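Local atomic coordinates of iron transport multicopper oxidase FET3 (Saccharomyces cerevisiae, PDB entry 1ZPU), a protein that oxidises ferrous to ferric iron with molecular oxygen, using four bound copper ions, so that yeast can import the iron through its ferric permease. Residues A[135-140]-A[176-181]; A[201-204]-A[209-212]; A[203-208]-A[274-279]. All blocks are in the same frame, centred on the assembly; numbering follows the deposited sequence.

Interaction 1: A[135-140]-A[176-181]. With NAG (2-acetamido-2-deoxy-beta-D-glucopyranose), chain H; NAG (2-acetamido-2-deoxy-beta-D-glucopyranose), chain G; NAG (2-acetamido-2-deoxy-beta-D-glucopyranose), chain B.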
loop_
_atom_site.group_PDB
_atom_site.type_symbol
_atom_site.label_atom_id
_atom_site.label_comp_id
_atom_site.label_asym_id
_atom_site.label_seq_id
_atom_site.Cartn_x
_atom_site.Cartn_y
_atom_site.Cartn_z
ATOM N N LEU A 135 -3.507 10.904 -18.172
ATOM C CA LEU A 135 -4.432 11.054 -17.038
ATOM C C LEU A 135 -4.282 9.879 -16.079
ATOM O O LEU A 135 -3.536 8.934 -16.343
ATOM C CB LEU A 135 -5.886 11.110 -17.511
ATOM C CG LEU A 135 -6.535 9.813 -18.004
ATOM C CD1 LEU A 135 -8.036 9.889 -17.853
ATOM C CD2 LEU A 135 -6.140 9.541 -19.425
ATOM N N SER A 136 -5.015 9.921 -14.974
ATOM C CA SER A 136 -5.057 8.790 -14.062
ATOM C C SER A 136 -6.490 8.422 -13.734
ATOM O O SER A 136 -7.403 9.218 -13.939
ATOM C CB SER A 136 -4.302 9.090 -12.768
ATOM O OG SER A 136 -3.056 9.719 -13.012
ATOM N N LEU A 137 -6.678 7.203 -13.244
ATOM C CA LEU A 137 -7.934 6.808 -12.668
ATOM C C LEU A 137 -7.618 6.206 -11.315
ATOM O O LEU A 137 -6.764 5.315 -11.222
ATOM C CB LEU A 137 -8.627 5.774 -13.530
ATOM C CG LEU A 137 -8.970 6.090 -14.977
ATOM C CD1 LEU A 137 -9.619 4.865 -15.561
ATOM C CD2 LEU A 137 -9.901 7.275 -15.092
ATOM N N SER A 138 -8.282 6.698 -10.270
ATOM C CA SER A 138 -8.124 6.159 -8.933
ATOM C C SER A 138 -9.284 5.236 -8.621
ATOM O O SER A 138 -10.369 5.704 -8.262
ATOM C CB SER A 138 -8.111 7.289 -7.904
ATOM O OG SER A 138 -7.036 8.192 -8.111
ATOM N N LEU A 139 -9.064 3.933 -8.760
ATOM C CA LEU A 139 -10.061 2.942 -8.390
ATOM C C LEU A 139 -10.045 2.736 -6.872
ATOM O O LEU A 139 -8.978 2.770 -6.228
ATOM C CB LEU A 139 -9.787 1.611 -9.086
ATOM C CG LEU A 139 -9.287 1.585 -10.535
ATOM C CD1 LEU A 139 -8.962 0.148 -10.986
ATOM C CD2 LEU A 139 -10.306 2.192 -11.442
ATOM N N SER A 140 -11.231 2.511 -6.307
ATOM C CA SER A 140 -11.365 2.246 -4.876
ATOM C C SER A 140 -12.692 1.576 -4.584
ATOM O O SER A 140 -13.550 1.567 -5.444
ATOM C CB SER A 140 -11.261 3.553 -4.085
ATOM O OG SER A 140 -11.418 3.300 -2.708
ATOM N N MET A 176 -19.104 7.536 -9.045
ATOM C CA MET A 176 -19.495 6.401 -9.834
ATOM C C MET A 176 -19.882 6.886 -11.222
ATOM O O MET A 176 -20.072 8.082 -11.435
ATOM C CB MET A 176 -20.668 5.699 -9.170
ATOM C CG MET A 176 -20.267 4.935 -7.939
ATOM S SD MET A 176 -21.528 3.739 -7.523
ATOM C CE MET A 176 -21.065 2.315 -8.505
ATOM N N ASN A 177 -20.003 5.950 -12.163
ATOM C CA ASN A 177 -20.410 6.252 -13.547
ATOM C C ASN A 177 -19.788 7.546 -14.089
ATOM O O ASN A 177 -20.471 8.508 -14.419
ATOM C CB ASN A 177 -21.936 6.155 -13.741
ATOM C CG ASN A 177 -22.706 6.443 -12.478
ATOM O OD1 ASN A 177 -22.644 7.546 -11.975
ATOM N ND2 ASN A 177 -23.443 5.465 -11.968
ATOM N N LEU A 178 -18.458 7.510 -14.164
ATOM C CA LEU A 178 -17.599 8.596 -14.593
ATOM C C LEU A 178 -17.486 8.676 -16.097
ATOM O O LEU A 178 -17.488 7.657 -16.795
ATOM C CB LEU A 178 -16.198 8.334 -14.050
ATOM C CG LEU A 178 -15.065 9.326 -14.294
ATOM C CD1 LEU A 178 -15.331 10.638 -13.552
ATOM C CD2 LEU A 178 -13.773 8.713 -13.820
ATOM N N THR A 179 -17.322 9.902 -16.570
ATOM C CA THR A 179 -17.135 10.205 -17.970
ATOM C C THR A 179 -15.664 10.512 -18.299
ATOM O O THR A 179 -15.019 11.332 -17.624
ATOM C CB THR A 179 -18.006 11.391 -18.307
ATOM O OG1 THR A 179 -19.355 10.939 -18.374
ATOM C CG2 THR A 179 -17.612 12.003 -19.614
ATOM N N TRP A 180 -15.141 9.844 -19.328
ATOM C CA TRP A 180 -13.830 10.153 -19.867
ATOM C C TRP A 180 -13.990 10.499 -21.343
ATOM O O TRP A 180 -14.255 9.631 -22.188
ATOM C CB TRP A 180 -12.871 8.982 -19.648
ATOM C CG TRP A 180 -11.505 9.157 -20.238
ATOM C CD1 TRP A 180 -10.813 10.320 -20.373
ATOM C CD2 TRP A 180 -10.658 8.130 -20.741
ATOM N NE1 TRP A 180 -9.588 10.087 -20.940
ATOM C CE2 TRP A 180 -9.460 8.747 -21.169
ATOM C CE3 TRP A 180 -10.796 6.743 -20.883
ATOM C CZ2 TRP A 180 -8.403 8.030 -21.744
ATOM C CZ3 TRP A 180 -9.735 6.017 -21.458
ATOM C CH2 TRP A 180 -8.555 6.671 -21.879
ATOM N N GLU A 181 -13.858 11.786 -21.640
ATOM C CA GLU A 181 -14.004 12.298 -23.007
ATOM C C GLU A 181 -12.705 12.138 -23.786
ATOM O O GLU A 181 -11.680 12.702 -23.405
ATOM C CB GLU A 181 -14.355 13.781 -22.971
ATOM C CG GLU A 181 -15.411 14.152 -21.958
ATOM C CD GLU A 181 -16.282 15.285 -22.458
ATOM O OE1 GLU A 181 -17.521 15.094 -22.494
ATOM O OE2 GLU A 181 -15.731 16.353 -22.841
HETATM C C1 NAG H . -24.488 6.026 -11.112
HETATM C C2 NAG H . -24.888 7.028 -10.023
HETATM C C3 NAG H . -25.622 6.377 -8.851
HETATM C C4 NAG H . -26.748 5.456 -9.294
HETATM C C5 NAG H . -26.158 4.530 -10.361
HETATM C C6 NAG H . -27.192 3.621 -10.995
HETATM C C7 NAG H . -23.317 8.814 -9.246
HETATM C C8 NAG H . -23.785 9.900 -10.175
HETATM N N2 NAG H . -23.683 7.552 -9.457
HETATM O O3 NAG H . -26.159 7.343 -7.979
HETATM O O4 NAG H . -27.205 4.736 -8.162
HETATM O O5 NAG H . -25.673 5.336 -11.413
HETATM O O6 NAG H . -28.023 4.468 -11.759
HETATM O O7 NAG H . -22.556 9.065 -8.318
HETATM C C1 NAG G . -9.283 11.307 -12.523
HETATM C C2 NAG G . -9.488 12.033 -13.856
HETATM C C3 NAG G . -8.149 12.437 -14.462
HETATM C C4 NAG G . -7.235 13.163 -13.468
HETATM C C5 NAG G . -7.178 12.379 -12.174
HETATM C C6 NAG G . -6.489 13.253 -11.148
HETATM C C7 NAG G . -11.309 11.620 -15.440
HETATM C C8 NAG G . -11.834 10.787 -16.589
HETATM N N2 NAG G . -10.229 11.199 -14.781
HETATM O O3 NAG G . -8.399 13.291 -15.544
HETATM O O4 NAG G . -5.890 13.204 -13.915
HETATM O O5 NAG G . -8.473 12.119 -11.702
HETATM O O6 NAG G . -6.298 12.558 -9.942
HETATM O O7 NAG G . -11.888 12.661 -15.142
HETATM C C1 NAG B . -5.468 14.413 -14.562
HETATM C C2 NAG B . -3.947 14.386 -14.594
HETATM C C3 NAG B . -3.415 15.609 -15.333
HETATM C C4 NAG B . -4.065 15.828 -16.695
HETATM C C5 NAG B . -5.578 15.657 -16.599
HETATM C C6 NAG B . -6.210 15.568 -17.980
HETATM C C7 NAG B . -2.814 13.327 -12.709
HETATM C C8 NAG B . -2.454 13.446 -11.256
HETATM N N2 NAG B . -3.391 14.395 -13.253
HETATM O O3 NAG B . -2.018 15.496 -15.464
HETATM O O4 NAG B . -3.822 17.162 -17.070
HETATM O O5 NAG B . -5.926 14.484 -15.896
HETATM O O6 NAG B . -7.594 15.353 -17.831
HETATM O O7 NAG B . -2.583 12.293 -13.342
#
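Leu-135 and Trp-180 carry this contact, the leucine setting both methyl groups against the indole. CD1 lies over one face of the five-membered ring, 3.8 Å from its centroid and 23° from the ring normal, which makes a CH-pi interaction. It is displaced toward the rim, where CD1 approaches Trp-180 NE1 to 3.5 Å. The other branch, CD2, lies above and just outside the rim at the benzo part, 3.6 Å from Trp-180 CZ2. A branched aliphatic tip suits this place because its two methyls can meet the NE1-CZ2 side of the indole together, one over the face and one by the rim. The first torsion of Leu-135 (chi1 73°) sets CG between the backbone N and carbonyl carbon, and that of Trp-180, with CG opposite the backbone N (chi1 177°), carries the indole across to the leucine methyls.

Two residues along, Leu-137 continues the apolar seam more loosely, its CD2 standing 4.3 Å from CD2 of Leu-178. No hydrogen bond joins the two segments, so dispersion and exclusion of water hold them together.

Sugar roofs one side of the seam. The acetamido methyl C8 of the chain G NAG, which is probably the glycan of Asn-173, comes obliquely to the indole and lies 3.7 Å from Trp-180 CB. The next sugar, in chain B, accepts a 2.6 Å hydrogen bond at O7 from Ser-136 OG, and Asn-177 bears a separate N-linked NAG.

Within the second plastocyanin-like domain, the contact joins strand 133-142 of one sheet of the sandwich to strand 179-181 at the margin of the other. Strand 187-194 flanks Leu-135 and Leu-137, its Tyr-188 meeting Trp-180 edge-to-face, and Met-276 of strand 271-277 also packs on the indole.

Interaction 2: A[201-204]-A[209-212]; sequences QYFW and EMTV
Met-210 points the sulfur of its side chain at the rim of the Phe-203 ring. SD lies 5.0 Å from the ring centroid and 85° from the ring normal, almost exactly in the plane of the phenyl group, so this is an edge-on Met-aromatic contact and not a stack. The nearest ring atom is Phe-203 CE2, 3.9 Å from SD, with CD2 of the same ring almost as close.

Each side chain is shaped for the meeting. Phe-203 stretches its ring opposite the backbone N (chi1 180°), which carries the CD2-CE2 edge into the space between the sheets. Met-210 is extended from CA to SD and then bends at chi3 (-61°), which turns the terminal methyl aside, toward the carbonyl of Phe-203. There CE lies 3.8 Å from the carbonyl oxygen of Phe-203 and loosely near CA of Trp-204. A flexible, unbranched methionine suits the site because one chain can present sulfur to the ring and methyl to the backbone.

Around the pair, Ile-252 packs on the phenyl group, and Val-238 and Val-240 pack on the methionine, so the contact lies inside the domain sandwich. With no hydrogen bond between the segments, its chemistry is that of dispersion, probably aided by a weak electrostatic match between the polarisable, electron-rich sulfur and the slightly positive C-H edge of the ring.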
loop_
_atom_site.group_PDB
_atom_site.type_symbol
_atom_site.label_atom_id
_atom_site.label_comp_id
_atom_site.label_asym_id
_atom_site.label_seq_id
_atom_site.Cartn_x
_atom_site.Cartn_y
_atom_site.Cartn_z
ATOM N N GLN A 201 -9.405 -5.299 -7.642
ATOM C CA GLN A 201 -10.363 -5.055 -8.710
ATOM C C GLN A 201 -9.870 -5.561 -10.038
ATOM O O GLN A 201 -8.669 -5.498 -10.331
ATOM C CB GLN A 201 -10.650 -3.574 -8.842
ATOM C CG GLN A 201 -11.291 -2.945 -7.616
ATOM C CD GLN A 201 -11.823 -1.570 -7.917
ATOM O OE1 GLN A 201 -12.203 -1.280 -9.058
ATOM N NE2 GLN A 201 -11.844 -0.709 -6.919
ATOM N N TYR A 202 -10.789 -6.062 -10.854
ATOM C CA TYR A 202 -10.467 -6.302 -12.249
ATOM C C TYR A 202 -10.808 -5.037 -12.998
ATOM O O TYR A 202 -11.801 -4.362 -12.685
ATOM C CB TYR A 202 -11.256 -7.461 -12.832
ATOM C CG TYR A 202 -11.102 -8.757 -12.107
ATOM C CD1 TYR A 202 -11.942 -9.066 -11.043
ATOM C CD2 TYR A 202 -10.133 -9.692 -12.493
ATOM C CE1 TYR A 202 -11.827 -10.260 -10.370
ATOM C CE2 TYR A 202 -10.003 -10.904 -11.825
ATOM C CZ TYR A 202 -10.858 -11.180 -10.759
ATOM O OH TYR A 202 -10.772 -12.363 -10.049
ATOM N N PHE A 203 -9.987 -4.703 -13.980
ATOM C CA PHE A 203 -10.201 -3.504 -14.751
ATOM C C PHE A 203 -10.034 -3.782 -16.227
ATOM O O PHE A 203 -9.067 -4.440 -16.629
ATOM C CB PHE A 203 -9.211 -2.429 -14.335
ATOM C CG PHE A 203 -9.361 -1.155 -15.096
ATOM C CD1 PHE A 203 -10.238 -0.172 -14.651
ATOM C CD2 PHE A 203 -8.634 -0.938 -16.268
ATOM C CE1 PHE A 203 -10.381 1.011 -15.349
ATOM C CE2 PHE A 203 -8.770 0.229 -16.979
ATOM C CZ PHE A 203 -9.651 1.208 -16.529
ATOM N N TRP A 204 -10.963 -3.263 -17.032
ATOM C CA TRP A 204 -10.854 -3.350 -18.485
ATOM C C TRP A 204 -11.706 -2.323 -19.221
ATOM O O TRP A 204 -12.650 -1.763 -18.654
ATOM C CB TRP A 204 -11.179 -4.759 -18.983
ATOM C CG TRP A 204 -12.626 -5.173 -18.919
ATOM C CD1 TRP A 204 -13.527 -5.134 -19.935
ATOM C CD2 TRP A 204 -13.323 -5.730 -17.787
ATOM N NE1 TRP A 204 -14.745 -5.631 -19.519
ATOM C CE2 TRP A 204 -14.647 -6.004 -18.205
ATOM C CE3 TRP A 204 -12.957 -6.020 -16.462
ATOM C CZ2 TRP A 204 -15.605 -6.558 -17.352
ATOM C CZ3 TRP A 204 -13.912 -6.566 -15.610
ATOM C CH2 TRP A 204 -15.224 -6.829 -16.062
ATOM N N GLU A 209 -7.551 -2.587 -26.197
ATOM C CA GLU A 209 -6.420 -3.239 -25.554
ATOM C C GLU A 209 -5.642 -2.249 -24.702
ATOM O O GLU A 209 -5.706 -1.037 -24.925
ATOM C CB GLU A 209 -5.501 -3.865 -26.603
ATOM C CG GLU A 209 -5.899 -5.284 -26.958
ATOM C CD GLU A 209 -5.200 -5.823 -28.190
ATOM O OE1 GLU A 209 -4.292 -5.142 -28.725
ATOM O OE2 GLU A 209 -5.570 -6.938 -28.621
ATOM N N MET A 210 -4.908 -2.781 -23.727
ATOM C CA MET A 210 -4.071 -1.970 -22.841
ATOM C C MET A 210 -2.632 -2.437 -22.880
ATOM O O MET A 210 -2.355 -3.633 -22.742
ATOM C CB MET A 210 -4.583 -2.035 -21.415
ATOM C CG MET A 210 -5.946 -1.462 -21.261
ATOM S SD MET A 210 -6.528 -1.542 -19.580
ATOM C CE MET A 210 -6.549 -3.299 -19.248
ATOM N N THR A 211 -1.718 -1.491 -23.083
ATOM C CA THR A 211 -0.293 -1.809 -23.138
ATOM C C THR A 211 0.382 -1.376 -21.854
ATOM O O THR A 211 0.571 -0.186 -21.608
ATOM C CB THR A 211 0.396 -1.137 -24.312
ATOM O OG1 THR A 211 -0.397 -1.332 -25.492
ATOM C CG2 THR A 211 1.781 -1.739 -24.515
ATOM N N VAL A 212 0.740 -2.350 -21.028
ATOM C CA VAL A 212 1.316 -2.053 -19.723
ATOM C C VAL A 212 2.738 -1.559 -19.923
ATOM O O VAL A 212 3.543 -2.221 -20.573
ATOM C CB VAL A 212 1.210 -3.259 -18.739
ATOM C CG1 VAL A 212 1.897 -2.967 -17.441
ATOM C CG2 VAL A 212 -0.236 -3.565 -18.464
#

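Interaction 3: A[203-208]-A[274-279]. With NAG (2-acetamido-2-deoxy-beta-D-glucopyranose), chain C.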
loop_
_atom_site.group_PDB
_atom_site.type_symbol
_atom_site.label_atom_id
_atom_site.label_comp_id
_atom_site.label_asym_id
_atom_site.label_seq_id
_atom_site.Cartn_x
_atom_site.Cartn_y
_atom_site.Cartn_z
ATOM N N PHE A 203 -9.987 -4.703 -13.980
ATOM C CA PHE A 203 -10.201 -3.504 -14.751
ATOM C C PHE A 203 -10.034 -3.782 -16.227
ATOM O O PHE A 203 -9.067 -4.440 -16.629
ATOM C CB PHE A 203 -9.211 -2.429 -14.335
ATOM C CG PHE A 203 -9.361 -1.155 -15.096
ATOM C CD1 PHE A 203 -10.238 -0.172 -14.651
ATOM C CD2 PHE A 203 -8.634 -0.938 -16.268
ATOM C CE1 PHE A 203 -10.381 1.011 -15.349
ATOM C CE2 PHE A 203 -8.770 0.229 -16.979
ATOM C CZ PHE A 203 -9.651 1.208 -16.529
ATOM N N TRP A 204 -10.963 -3.263 -17.032
ATOM C CA TRP A 204 -10.854 -3.350 -18.485
ATOM C C TRP A 204 -11.706 -2.323 -19.221
ATOM O O TRP A 204 -12.650 -1.763 -18.654
ATOM C CB TRP A 204 -11.179 -4.759 -18.983
ATOM C CG TRP A 204 -12.626 -5.173 -18.919
ATOM C CD1 TRP A 204 -13.527 -5.134 -19.935
ATOM C CD2 TRP A 204 -13.323 -5.730 -17.787
ATOM N NE1 TRP A 204 -14.745 -5.631 -19.519
ATOM C CE2 TRP A 204 -14.647 -6.004 -18.205
ATOM C CE3 TRP A 204 -12.957 -6.020 -16.462
ATOM C CZ2 TRP A 204 -15.605 -6.558 -17.352
ATOM C CZ3 TRP A 204 -13.912 -6.566 -15.610
ATOM C CH2 TRP A 204 -15.224 -6.829 -16.062
ATOM N N ILE A 205 -11.362 -2.104 -20.491
ATOM C CA ILE A 205 -12.050 -1.155 -21.347
ATOM C C ILE A 205 -12.620 -1.928 -22.534
ATOM O O ILE A 205 -11.878 -2.575 -23.265
ATOM C CB ILE A 205 -11.077 -0.064 -21.840
ATOM C CG1 ILE A 205 -10.408 0.622 -20.649
ATOM C CG2 ILE A 205 -11.784 0.951 -22.706
ATOM C CD1 ILE A 205 -9.248 1.520 -21.028
ATOM N N GLU A 206 -13.939 -1.869 -22.705
ATOM C CA GLU A 206 -14.617 -2.502 -23.829
ATOM C C GLU A 206 -13.922 -2.167 -25.138
ATOM O O GLU A 206 -13.670 -0.990 -25.420
ATOM C CB GLU A 206 -16.077 -2.061 -23.875
ATOM C CG GLU A 206 -16.864 -2.629 -25.022
ATOM C CD GLU A 206 -18.241 -2.008 -25.159
ATOM O OE1 GLU A 206 -18.930 -2.328 -26.154
ATOM O OE2 GLU A 206 -18.636 -1.198 -24.296
ATOM N N ASP A 207 -13.588 -3.220 -25.898
ATOM C CA ASP A 207 -12.969 -3.124 -27.231
ATOM C C ASP A 207 -11.679 -2.314 -27.335
ATOM O O ASP A 207 -11.334 -1.853 -28.421
ATOM C CB ASP A 207 -13.974 -2.598 -28.254
ATOM C CG ASP A 207 -14.946 -3.650 -28.683
ATOM O OD1 ASP A 207 -16.163 -3.516 -28.378
ATOM O OD2 ASP A 207 -14.475 -4.626 -29.308
ATOM N N HIS A 208 -10.973 -2.134 -26.222
ATOM C CA HIS A 208 -9.685 -1.454 -26.244
ATOM C C HIS A 208 -8.642 -2.278 -25.515
ATOM O O HIS A 208 -8.805 -2.614 -24.348
ATOM C CB HIS A 208 -9.762 -0.084 -25.568
ATOM C CG HIS A 208 -10.509 0.957 -26.345
ATOM N ND1 HIS A 208 -11.872 0.914 -26.536
ATOM C CD2 HIS A 208 -10.086 2.105 -26.923
ATOM C CE1 HIS A 208 -12.251 1.971 -27.229
ATOM N NE2 HIS A 208 -11.185 2.706 -27.482
ATOM N N SER A 274 -18.311 2.723 -16.156
ATOM C CA SER A 274 -18.043 4.119 -16.480
ATOM C C SER A 274 -17.946 4.292 -17.996
ATOM O O SER A 274 -18.078 3.324 -18.745
ATOM C CB SER A 274 -16.772 4.607 -15.806
ATOM O OG SER A 274 -17.064 5.123 -14.522
ATOM N N TYR A 275 -17.725 5.520 -18.456
ATOM C CA TYR A 275 -17.904 5.810 -19.867
ATOM C C TYR A 275 -16.706 6.420 -20.559
ATOM O O TYR A 275 -16.284 7.525 -20.247
ATOM C CB TYR A 275 -19.107 6.730 -20.079
ATOM C CG TYR A 275 -20.249 6.420 -19.165
ATOM C CD1 TYR A 275 -20.656 7.344 -18.204
ATOM C CD2 TYR A 275 -20.912 5.193 -19.238
ATOM C CE1 TYR A 275 -21.694 7.067 -17.350
ATOM C CE2 TYR A 275 -21.954 4.905 -18.386
ATOM C CZ TYR A 275 -22.337 5.852 -17.438
ATOM O OH TYR A 275 -23.379 5.582 -16.581
ATOM N N MET A 276 -16.179 5.687 -21.531
ATOM C CA MET A 276 -15.256 6.256 -22.499
ATOM C C MET A 276 -16.075 6.872 -23.646
ATOM O O MET A 276 -16.677 6.159 -24.468
ATOM C CB MET A 276 -14.277 5.203 -23.006
ATOM C CG MET A 276 -13.159 5.758 -23.835
ATOM S SD MET A 276 -12.024 4.438 -24.252
ATOM C CE MET A 276 -11.046 5.193 -25.546
ATOM N N VAL A 277 -16.099 8.204 -23.668
ATOM C CA VAL A 277 -16.982 8.957 -24.546
ATOM C C VAL A 277 -16.253 9.558 -25.753
ATOM O O VAL A 277 -15.470 10.494 -25.616
ATOM C CB VAL A 277 -17.724 10.083 -23.775
ATOM C CG1 VAL A 277 -18.681 10.793 -24.680
ATOM C CG2 VAL A 277 -18.469 9.529 -22.570
ATOM N N TYR A 278 -16.523 9.015 -26.933
ATOM C CA TYR A 278 -16.006 9.573 -28.169
ATOM C C TYR A 278 -16.999 10.598 -28.678
ATOM O O TYR A 278 -16.614 11.576 -29.300
ATOM C CB TYR A 278 -15.821 8.488 -29.234
ATOM C CG TYR A 278 -14.618 7.578 -29.087
ATOM C CD1 TYR A 278 -14.557 6.619 -28.081
ATOM C CD2 TYR A 278 -13.569 7.636 -30.001
ATOM C CE1 TYR A 278 -13.470 5.774 -27.964
ATOM C CE2 TYR A 278 -12.479 6.787 -29.899
ATOM C CZ TYR A 278 -12.435 5.860 -28.880
ATOM O OH TYR A 278 -11.355 5.017 -28.776
ATOM N N ASN A 279 -18.279 10.354 -28.416
ATOM C CA ASN A 279 -19.357 11.195 -28.918
ATOM C C ASN A 279 -20.279 11.627 -27.779
ATOM O O ASN A 279 -20.959 10.806 -27.160
ATOM C CB ASN A 279 -20.137 10.453 -30.002
ATOM C CG ASN A 279 -21.147 11.328 -30.696
ATOM O OD1 ASN A 279 -21.538 12.378 -30.184
ATOM N ND2 ASN A 279 -21.556 10.906 -31.894
HETATM C C1 NAG C . -22.874 11.330 -32.301
HETATM C C2 NAG C . -22.635 11.953 -33.677
HETATM C C3 NAG C . -23.964 12.319 -34.319
HETATM C C4 NAG C . -24.830 11.065 -34.412
HETATM C C5 NAG C . -24.975 10.485 -33.006
HETATM C C6 NAG C . -25.767 9.193 -32.973
HETATM C C7 NAG C . -20.611 13.167 -34.229
HETATM C C8 NAG C . -20.391 14.398 -35.058
HETATM N N2 NAG C . -21.780 13.120 -33.586
HETATM O O3 NAG C . -23.740 12.905 -35.583
HETATM O O4 NAG C . -26.101 11.384 -34.931
HETATM O O5 NAG C . -23.710 10.206 -32.463
HETATM O O6 NAG C . -26.135 8.995 -31.629
HETATM O O7 NAG C . -19.742 12.278 -34.175
#
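His-208, with its ring turned opposite the carbonyl carbon (chi1 -72°), and Met-276, extended with CG opposite the backbone N, reach toward each other from opposite directions until sulfur lies over imidazole. Met-276 SD stands 3.9 Å from the ring centroid, only 16° from the ring normal. It sits over the face, displaced toward the rim, with the methyl CE beside it near NE2 and CD2 of His-208, and SD also touches CG2 of Ile-205 at 3.8 Å.

In its own plane the imidazole is held by both nitrogens. ND1 donates a nearly straight hydrogen bond to the carbonyl oxygen of Glu-206, 2.8 Å away, and NE2 shares an almost linear 2.7 Å hydrogen bond with OH of Tyr-278. The two rings meet rim to rim, their planes inclined at 40°. Histidine fits because its two ring nitrogens can reach the carbonyl of its own turn on one side and the tyrosine just beyond strand 271-277 on the other, which fixes the rotation of the ring. The turn is type II, from Ile-205 to His-208, closed by His-208 N bonding to Ile-205 O.

Tyr-278 OH is gripped a second time by the backbone N of Lys-243. Asn-279, next in sequence, carries an N-linked NAG. Phe-250, at the start of strand 250-256, meets His-208 edge-to-face; that strand runs between 201-205 and 271-277 in the sheet, so the contact spans the two strands on either side of it at their ends.

Overall arrangement
All three contacts lie in the second plastocyanin-like domain. From the N terminus, interaction 1 comes first, closing a loop of 35 residues that contains helix 147-154 and strand 169-172. Interactions 2 and 3 come after it and start from the same strand, 201-205, sharing Phe-203 and Trp-204. Interaction 2 closes over a connection of four residues, whereas interaction 3 spans 65, and segment 209-212 falls inside that longer loop. Interactions 1 and 2 both bridge the two sheets of the sandwich and meet where Leu-137 packs on Phe-203. Interaction 3 works within one sheet, whose strands 179-181 and 271-277 are neighbours, linking it to interaction 1.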